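Side-chain contacts in aldehyde dehydrogenase (Bartonella henselae, PDB 3I44), which probably oxidises aldehydes to carboxylic acids with a nicotinamide dinucleotide cofactor, as other members of the aldehyde dehydrogenase family do: residues A[43-48]-A[52-57]; A[163-168]-A[486-491]; A[415-420]-A[440-445]. The protein carries 1 engineered substitution. All blocks are in the same frame, centred on the assembly; numbering follows the deposited sequence.

Interaction 1: A[43-48]-A[52-57]; sequences LYVIDP and EACAVI. With NA (sodium ion), chain B.
Tyr-44 and Ala-53 pack together on one face of a beta hairpin made by strands 42-47 and 52-58. The Ala-53 methyl is the bump. It lies 3.8 Å from CG of Tyr-44 and makes an off-centre CH-pi contact with the ring. Tyr-44 CG stands anti to the carbonyl carbon (chi1 -76°), which sends the ring out across the partner strand. Its CD1 and CE1 both lie 4.0 Å from CB of Val-56, and the edge of the ring meets the carbonyl O of Ala-55. CD1 of Ile-46 also reaches the Ala-53 methyl, at 4.1 Å. The methyl thus sits in the corner between two larger side chains.

The opposite face carries Leu-43, Val-45, Ala-55 and Ile-57. The two branches of Val-45 part here. CG2 goes to CG2 of Ile-57 at 4.0 Å, the two side chains crossing at about a right angle. CG1 goes to SG of Cys-54 at 3.9 Å. CB of Ala-55 stands 4.3 Å from CB of Val-45, beside the stem of this fork.

The register slips by one residue between Val-45 and Ile-46. This is a beta bulge, with Cys-54 as the extra residue. Cys-54 N bonds to Val-45 O at 2.8 Å, nearly in line with the carbonyl. Strand 23-30 flanks strand 52-58 on its other edge, and Met-111 of helix 102-113 packs on Asp-47 and Cys-54. The carbonyl of Ile-46 turns away from the hairpin partner to a sodium ion, which Glu-112 and Ile-199 also bind. Ile-46 O lies 2.5 Å from the sodium, and Ile-46 N donates to one of its waters.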
# COMPACT_ATOMS: atom_id res chain seq x y z
N LEU A 43 22.99 14.09 22.22
CA LEU A 43 23.15 12.64 22.25
C LEU A 43 24.51 12.32 21.68
O LEU A 43 24.91 12.85 20.63
CB LEU A 43 22.02 11.93 21.49
CG LEU A 43 22.07 10.38 21.49
CD1 LEU A 43 21.95 9.78 22.88
CD2 LEU A 43 20.97 9.82 20.57
N TYR A 44 25.26 11.51 22.41
CA TYR A 44 26.56 11.09 21.92
C TYR A 44 26.33 9.96 20.94
O TYR A 44 25.48 9.07 21.17
CB TYR A 44 27.45 10.62 23.07
CG TYR A 44 28.01 11.75 23.88
CD1 TYR A 44 28.57 12.87 23.26
CD2 TYR A 44 28.00 11.72 25.28
CE1 TYR A 44 29.08 13.93 23.98
CE2 TYR A 44 28.53 12.80 26.04
CZ TYR A 44 29.07 13.89 25.36
OH TYR A 44 29.61 14.97 26.04
N VAL A 45 27.06 10.01 19.83
CA VAL A 45 27.17 8.89 18.93
C VAL A 45 28.36 8.04 19.40
O VAL A 45 29.47 8.55 19.48
CB VAL A 45 27.40 9.36 17.48
CG1 VAL A 45 27.49 8.17 16.54
CG2 VAL A 45 26.28 10.30 17.05
N ILE A 46 28.12 6.76 19.70
CA ILE A 46 29.18 5.86 20.15
C ILE A 46 29.83 5.11 18.98
O ILE A 46 29.14 4.62 18.08
CB ILE A 46 28.64 4.85 21.19
CG1 ILE A 46 28.09 5.57 22.43
CG2 ILE A 46 29.72 3.84 21.62
CD1 ILE A 46 29.04 6.59 23.04
N ASP A 47 31.17 5.07 18.98
CA ASP A 47 31.98 4.18 18.17
C ASP A 47 32.00 2.81 18.84
O ASP A 47 32.61 2.67 19.91
CB ASP A 47 33.40 4.74 18.10
CG ASP A 47 34.33 3.88 17.24
OD1 ASP A 47 34.10 2.65 17.11
OD2 ASP A 47 35.30 4.47 16.69
N PRO A 48 31.30 1.80 18.25
CA PRO A 48 31.13 0.51 18.89
C PRO A 48 32.40 -0.34 18.96
O PRO A 48 32.39 -1.35 19.64
CB PRO A 48 30.11 -0.18 18.00
CG PRO A 48 30.46 0.33 16.62
CD PRO A 48 30.76 1.79 16.87
N GLU A 52 33.51 4.45 22.96
CA GLU A 52 33.70 5.88 23.21
C GLU A 52 32.87 6.75 22.27
O GLU A 52 32.61 6.36 21.12
CB GLU A 52 35.17 6.23 23.10
CG GLU A 52 35.96 5.73 24.33
CD GLU A 52 37.45 5.55 24.08
OE1 GLU A 52 37.97 6.05 23.05
OE2 GLU A 52 38.10 4.89 24.94
N ALA A 53 32.45 7.91 22.78
CA ALA A 53 31.76 8.91 22.00
C ALA A 53 32.66 9.47 20.87
O ALA A 53 33.79 9.88 21.13
CB ALA A 53 31.28 10.07 22.95
N CYS A 54 32.16 9.46 19.64
CA CYS A 54 32.90 10.04 18.50
C CYS A 54 32.30 11.35 18.01
O CYS A 54 32.93 12.10 17.25
CB CYS A 54 33.01 9.06 17.33
SG CYS A 54 31.41 8.52 16.60
N ALA A 55 31.08 11.64 18.44
CA ALA A 55 30.42 12.87 18.04
C ALA A 55 29.26 13.14 18.95
O ALA A 55 28.79 12.26 19.68
CB ALA A 55 29.92 12.77 16.57
N VAL A 56 28.80 14.38 18.90
CA VAL A 56 27.57 14.75 19.57
C VAL A 56 26.58 15.29 18.55
O VAL A 56 26.94 16.10 17.69
CB VAL A 56 27.83 15.80 20.71
CG1 VAL A 56 28.55 17.04 20.19
CG2 VAL A 56 26.48 16.16 21.43
N ILE A 57 25.34 14.82 18.64
CA ILE A 57 24.24 15.31 17.79
C ILE A 57 23.10 15.83 18.65
O ILE A 57 23.10 15.65 19.87
CB ILE A 57 23.69 14.18 16.85
CG1 ILE A 57 23.20 12.97 17.64
CG2 ILE A 57 24.76 13.81 15.85
CD1 ILE A 57 22.17 12.11 16.90
NA NA B . 26.95 4.49 16.87
O HOH W 1 25.66 5.51 18.95
O HOH W 2 26.47 2.92 18.06

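Interaction 2: A[163-168]-A[486-491]; sequences GVVGLI and KEFLDT
Val-165 and Leu-167 of strand 156-168 meet the ring of Phe-488, which belongs to the turn just before strand 489-494. The residues touch across more than 300 positions of sequence. The contact lies against strand 156-168, which pairs in parallel with strands 191-195 and 243-247. This is consistent with the Rossmann-like nucleotide-binding domain of the aldehyde dehydrogenase family.

The segment 163-168 starts at Gly-163, and two residues on comes the first to touch the ring.

That residue is Val-165, and its CB points toward the 486-491 segment. Both of its methyls meet the ring on the side of CD1 and CE1. CG1 is 4.1 Å from CD1 of Phe-488. CG2 is 3.9 Å from CE1 of Phe-488 and comes in obliquely. The valine and the phenylalanine cross at about a right angle.

After Gly-166, which bonds through its backbone to strand 243-247, Leu-167 supplies the second contact. Its chi1 of -51° puts CG beside the backbone N. CD1 continues the chain, and the other branch, CD2, turns to the ring. CD2 of Leu-167 meets the ring edge near its plane, 3.8 Å from CE1 of Phe-488 and 3.9 Å from CZ. CE1 is thus shared by both aliphatic residues.

Phe-488 itself rides on a type I turn from Lys-486 to Leu-489, closed by a bond from Leu-489 N to Lys-486 O. Met-243 packs on the ring as well. Beyond the turn, Asp-490 makes salt bridges to Arg-451 and Arg-476 of the second subunit.

The meeting of these three buried side chains is wholly apolar. It rests on shape and on exclusion of water, and involves no directional polar bond.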
# COMPACT_ATOMS: atom_id res chain seq x y z
N GLY A 163 3.98 13.96 -3.32
CA GLY A 163 3.99 15.17 -2.47
C GLY A 163 5.22 15.27 -1.59
O GLY A 163 6.32 14.91 -1.99
N VAL A 164 5.02 15.79 -0.37
CA VAL A 164 6.06 15.95 0.60
C VAL A 164 6.10 14.66 1.37
O VAL A 164 5.09 14.19 1.82
CB VAL A 164 5.83 17.16 1.54
CG1 VAL A 164 7.06 17.39 2.39
CG2 VAL A 164 5.50 18.45 0.77
N VAL A 165 7.29 14.06 1.52
CA VAL A 165 7.41 12.73 2.08
C VAL A 165 8.35 12.68 3.26
O VAL A 165 9.30 13.47 3.39
CB VAL A 165 7.83 11.71 1.00
CG1 VAL A 165 6.83 11.82 -0.17
CG2 VAL A 165 9.26 11.99 0.49
N GLY A 166 8.06 11.70 4.13
CA GLY A 166 8.91 11.38 5.28
C GLY A 166 9.73 10.13 5.06
O GLY A 166 9.21 9.09 4.65
N LEU A 167 11.03 10.24 5.34
CA LEU A 167 12.00 9.18 5.11
C LEU A 167 12.68 8.84 6.41
O LEU A 167 13.23 9.72 7.05
CB LEU A 167 13.03 9.59 4.06
CG LEU A 167 12.52 10.17 2.72
CD1 LEU A 167 13.66 10.43 1.74
CD2 LEU A 167 11.48 9.18 2.08
N ILE A 168 12.68 7.56 6.78
CA ILE A 168 13.28 7.14 8.06
C ILE A 168 14.17 5.94 7.82
O ILE A 168 13.72 4.93 7.26
CB ILE A 168 12.22 6.79 9.13
CG1 ILE A 168 11.40 8.02 9.48
CG2 ILE A 168 12.89 6.18 10.41
CD1 ILE A 168 10.15 7.71 10.35
N LYS A 486 8.49 4.56 -8.63
CA LYS A 486 7.02 4.56 -8.62
C LYS A 486 6.40 4.62 -7.22
O LYS A 486 5.26 5.08 -7.08
CB LYS A 486 6.44 3.37 -9.38
CG LYS A 486 6.57 3.56 -10.87
CD LYS A 486 6.29 2.30 -11.67
CE LYS A 486 6.22 2.63 -13.14
NZ LYS A 486 5.95 1.38 -13.95
N GLU A 487 7.08 4.13 -6.20
CA GLU A 487 6.57 4.30 -4.85
C GLU A 487 6.40 5.79 -4.49
O GLU A 487 5.64 6.11 -3.58
CB GLU A 487 7.49 3.63 -3.80
CG GLU A 487 7.59 2.10 -3.87
CD GLU A 487 8.15 1.50 -2.57
OE1 GLU A 487 9.18 2.00 -2.06
OE2 GLU A 487 7.55 0.53 -2.08
N PHE A 488 7.10 6.69 -5.17
CA PHE A 488 6.97 8.15 -4.89
C PHE A 488 6.04 8.90 -5.87
O PHE A 488 6.01 10.16 -5.91
CB PHE A 488 8.36 8.79 -4.79
CG PHE A 488 9.12 8.35 -3.55
CD1 PHE A 488 8.89 8.96 -2.33
CD2 PHE A 488 10.04 7.30 -3.62
CE1 PHE A 488 9.57 8.52 -1.18
CE2 PHE A 488 10.73 6.87 -2.49
CZ PHE A 488 10.49 7.47 -1.27
N LEU A 489 5.27 8.13 -6.64
CA LEU A 489 4.33 8.70 -7.63
C LEU A 489 2.91 8.22 -7.38
O LEU A 489 2.73 7.08 -6.99
CB LEU A 489 4.74 8.21 -9.05
CG LEU A 489 6.11 8.76 -9.46
CD1 LEU A 489 6.69 8.07 -10.72
CD2 LEU A 489 6.01 10.26 -9.64
N ASP A 490 1.93 9.10 -7.62
CA ASP A 490 0.55 8.72 -7.77
C ASP A 490 0.27 8.56 -9.25
O ASP A 490 0.86 9.25 -10.11
CB ASP A 490 -0.41 9.80 -7.21
CG ASP A 490 -0.66 9.67 -5.69
OD1 ASP A 490 -0.78 8.54 -5.22
OD2 ASP A 490 -0.76 10.72 -4.99
N THR A 491 -0.64 7.66 -9.54
CA THR A 491 -1.15 7.50 -10.88
C THR A 491 -2.47 8.27 -11.07
O THR A 491 -3.34 8.30 -10.18
CB THR A 491 -1.39 6.05 -11.23
OG1 THR A 491 -2.07 5.41 -10.17
CG2 THR A 491 -0.04 5.29 -11.49

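Interaction 3: A[415-420]-A[440-445]; sequences NTEDEA and RSKCRR
Glu-417 and Arg-445 each carry CG anti to the carbonyl carbon (chi1 -69° and -68°). The glutamate then runs out extended, while the arginine bends at chi3. The bend turns the guanidinium side-on to the carboxylate. NE of Arg-445 donates to OE1 of Glu-417 at 2.9 Å, and NH2 donates to OE2 at 2.7 Å. Both oxygens use their syn lone pairs. The two planes are only 3° apart, so this is a flat, two-bond salt bridge that fixes the rotation of both groups.

Lys-442 lies one helical turn earlier. Its CA sits over one face of the Arg-445 guanidinium, 3.6 Å above the plane and offset toward the rim. Its CD comes 3.2 Å from OE2 of Glu-417, so the aliphatic chain lies against the carboxylate. The lysine's NZ instead makes a salt bridge with Asp-282. Nearby, Arg-440 and Arg-444 reach Trp-497 of the second subunit.

Thr-416 N-caps helix 417-425, with OG1 accepting from Glu-419 N. Glu-417 directly follows the cap, and the salt bridge ties the first turn of that helix to helix 440-449 at the protein surface. In the chain, the two helices are joined through strand 432-436 of the seven-stranded sheet.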
# COMPACT_ATOMS: atom_id res chain seq x y z
N ASN A 415 14.38 -33.99 5.64
CA ASN A 415 14.38 -35.25 4.92
C ASN A 415 13.66 -35.22 3.59
O ASN A 415 14.07 -35.93 2.68
CB ASN A 415 13.77 -36.33 5.81
CG ASN A 415 14.65 -36.64 7.00
OD1 ASN A 415 15.76 -37.16 6.85
ND2 ASN A 415 14.17 -36.30 8.20
N THR A 416 12.62 -34.41 3.44
CA THR A 416 11.93 -34.30 2.17
C THR A 416 11.80 -32.86 1.69
O THR A 416 11.96 -31.89 2.48
CB THR A 416 10.51 -34.86 2.27
OG1 THR A 416 9.78 -34.06 3.20
CG2 THR A 416 10.49 -36.33 2.71
N GLU A 417 11.49 -32.70 0.41
CA GLU A 417 11.29 -31.36 -0.14
C GLU A 417 10.17 -30.64 0.63
O GLU A 417 10.33 -29.48 1.01
CB GLU A 417 10.97 -31.40 -1.64
CG GLU A 417 12.13 -31.84 -2.49
CD GLU A 417 11.82 -31.79 -3.99
OE1 GLU A 417 10.82 -31.17 -4.41
OE2 GLU A 417 12.60 -32.37 -4.75
N ASP A 418 9.04 -31.33 0.86
CA ASP A 418 7.92 -30.76 1.64
C ASP A 418 8.35 -30.28 3.02
O ASP A 418 7.86 -29.27 3.48
CB ASP A 418 6.76 -31.75 1.83
CG ASP A 418 5.98 -32.02 0.55
OD1 ASP A 418 5.93 -31.14 -0.36
OD2 ASP A 418 5.41 -33.14 0.45
N GLU A 419 9.21 -31.04 3.68
CA GLU A 419 9.67 -30.70 5.03
C GLU A 419 10.52 -29.42 4.98
O GLU A 419 10.41 -28.53 5.83
CB GLU A 419 10.47 -31.86 5.61
CG GLU A 419 10.36 -32.01 7.11
CD GLU A 419 11.45 -32.91 7.70
OE1 GLU A 419 11.92 -33.86 7.01
OE2 GLU A 419 11.84 -32.63 8.87
N ALA A 420 11.36 -29.31 3.95
CA ALA A 420 12.18 -28.11 3.78
C ALA A 420 11.31 -26.86 3.56
O ALA A 420 11.55 -25.80 4.16
CB ALA A 420 13.17 -28.30 2.63
N ARG A 440 18.18 -28.01 -11.42
CA ARG A 440 17.46 -26.78 -11.81
C ARG A 440 15.95 -26.92 -11.59
O ARG A 440 15.30 -25.99 -11.04
CB ARG A 440 17.72 -26.45 -13.25
CG ARG A 440 17.24 -25.07 -13.66
CD ARG A 440 17.75 -24.78 -15.04
NE ARG A 440 17.41 -23.44 -15.46
CZ ARG A 440 17.81 -22.90 -16.61
NH1 ARG A 440 18.59 -23.56 -17.44
NH2 ARG A 440 17.46 -21.67 -16.90
N SER A 441 15.42 -28.11 -11.95
CA SER A 441 14.03 -28.44 -11.68
C SER A 441 13.67 -28.36 -10.23
O SER A 441 12.61 -27.86 -9.87
CB SER A 441 13.67 -29.84 -12.18
OG SER A 441 13.74 -29.83 -13.59
N LYS A 442 14.53 -28.92 -9.39
CA LYS A 442 14.30 -28.88 -7.95
C LYS A 442 14.37 -27.41 -7.43
O LYS A 442 13.54 -26.95 -6.64
CB LYS A 442 15.28 -29.82 -7.26
CG LYS A 442 14.93 -30.07 -5.80
CD LYS A 442 15.56 -31.35 -5.26
CE LYS A 442 17.09 -31.23 -5.21
NZ LYS A 442 17.59 -32.57 -4.94
N CYS A 443 15.34 -26.66 -7.91
CA CYS A 443 15.41 -25.23 -7.59
C CYS A 443 14.10 -24.52 -7.91
O CYS A 443 13.61 -23.73 -7.12
CB CYS A 443 16.57 -24.55 -8.32
SG CYS A 443 18.20 -24.98 -7.69
N ARG A 444 13.52 -24.84 -9.07
CA ARG A 444 12.31 -24.19 -9.51
C ARG A 444 11.12 -24.56 -8.65
O ARG A 444 10.37 -23.68 -8.25
CB ARG A 444 12.02 -24.51 -10.97
CG ARG A 444 12.93 -23.78 -11.91
CD ARG A 444 12.70 -24.25 -13.33
NE ARG A 444 13.44 -23.43 -14.28
CZ ARG A 444 13.26 -23.49 -15.60
NH1 ARG A 444 12.41 -24.35 -16.12
NH2 ARG A 444 13.94 -22.69 -16.39
N ARG A 445 10.94 -25.85 -8.37
CA ARG A 445 9.87 -26.31 -7.48
C ARG A 445 9.91 -25.62 -6.12
O ARG A 445 8.89 -25.15 -5.63
CB ARG A 445 9.94 -27.81 -7.20
CG ARG A 445 9.65 -28.72 -8.34
CD ARG A 445 9.37 -30.17 -7.83
NE ARG A 445 10.57 -30.82 -7.28
CZ ARG A 445 11.51 -31.44 -8.00
NH1 ARG A 445 11.45 -31.50 -9.31
NH2 ARG A 445 12.55 -31.97 -7.38

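In the fold
The three contacts lie well apart and hold different elements. Interaction 2 is the buried one, a purely apolar meeting against strand 156-168 of the large mixed sheet. Interaction 3 is at the surface, where two charged side chains join a pair of helices. Interaction 1 is intermediate, with one face of a hairpin buried more than the other, and combines backbone bonds, apolar packing and a metal. Interactions 1 and 3 lie on opposite sides of the chain's centre, about 48 Å apart between centres. In sequence, interaction 3 is nested inside the long loop closed by interaction 2. The segments of both reach the second subunit, whereas those of interaction 1 do not.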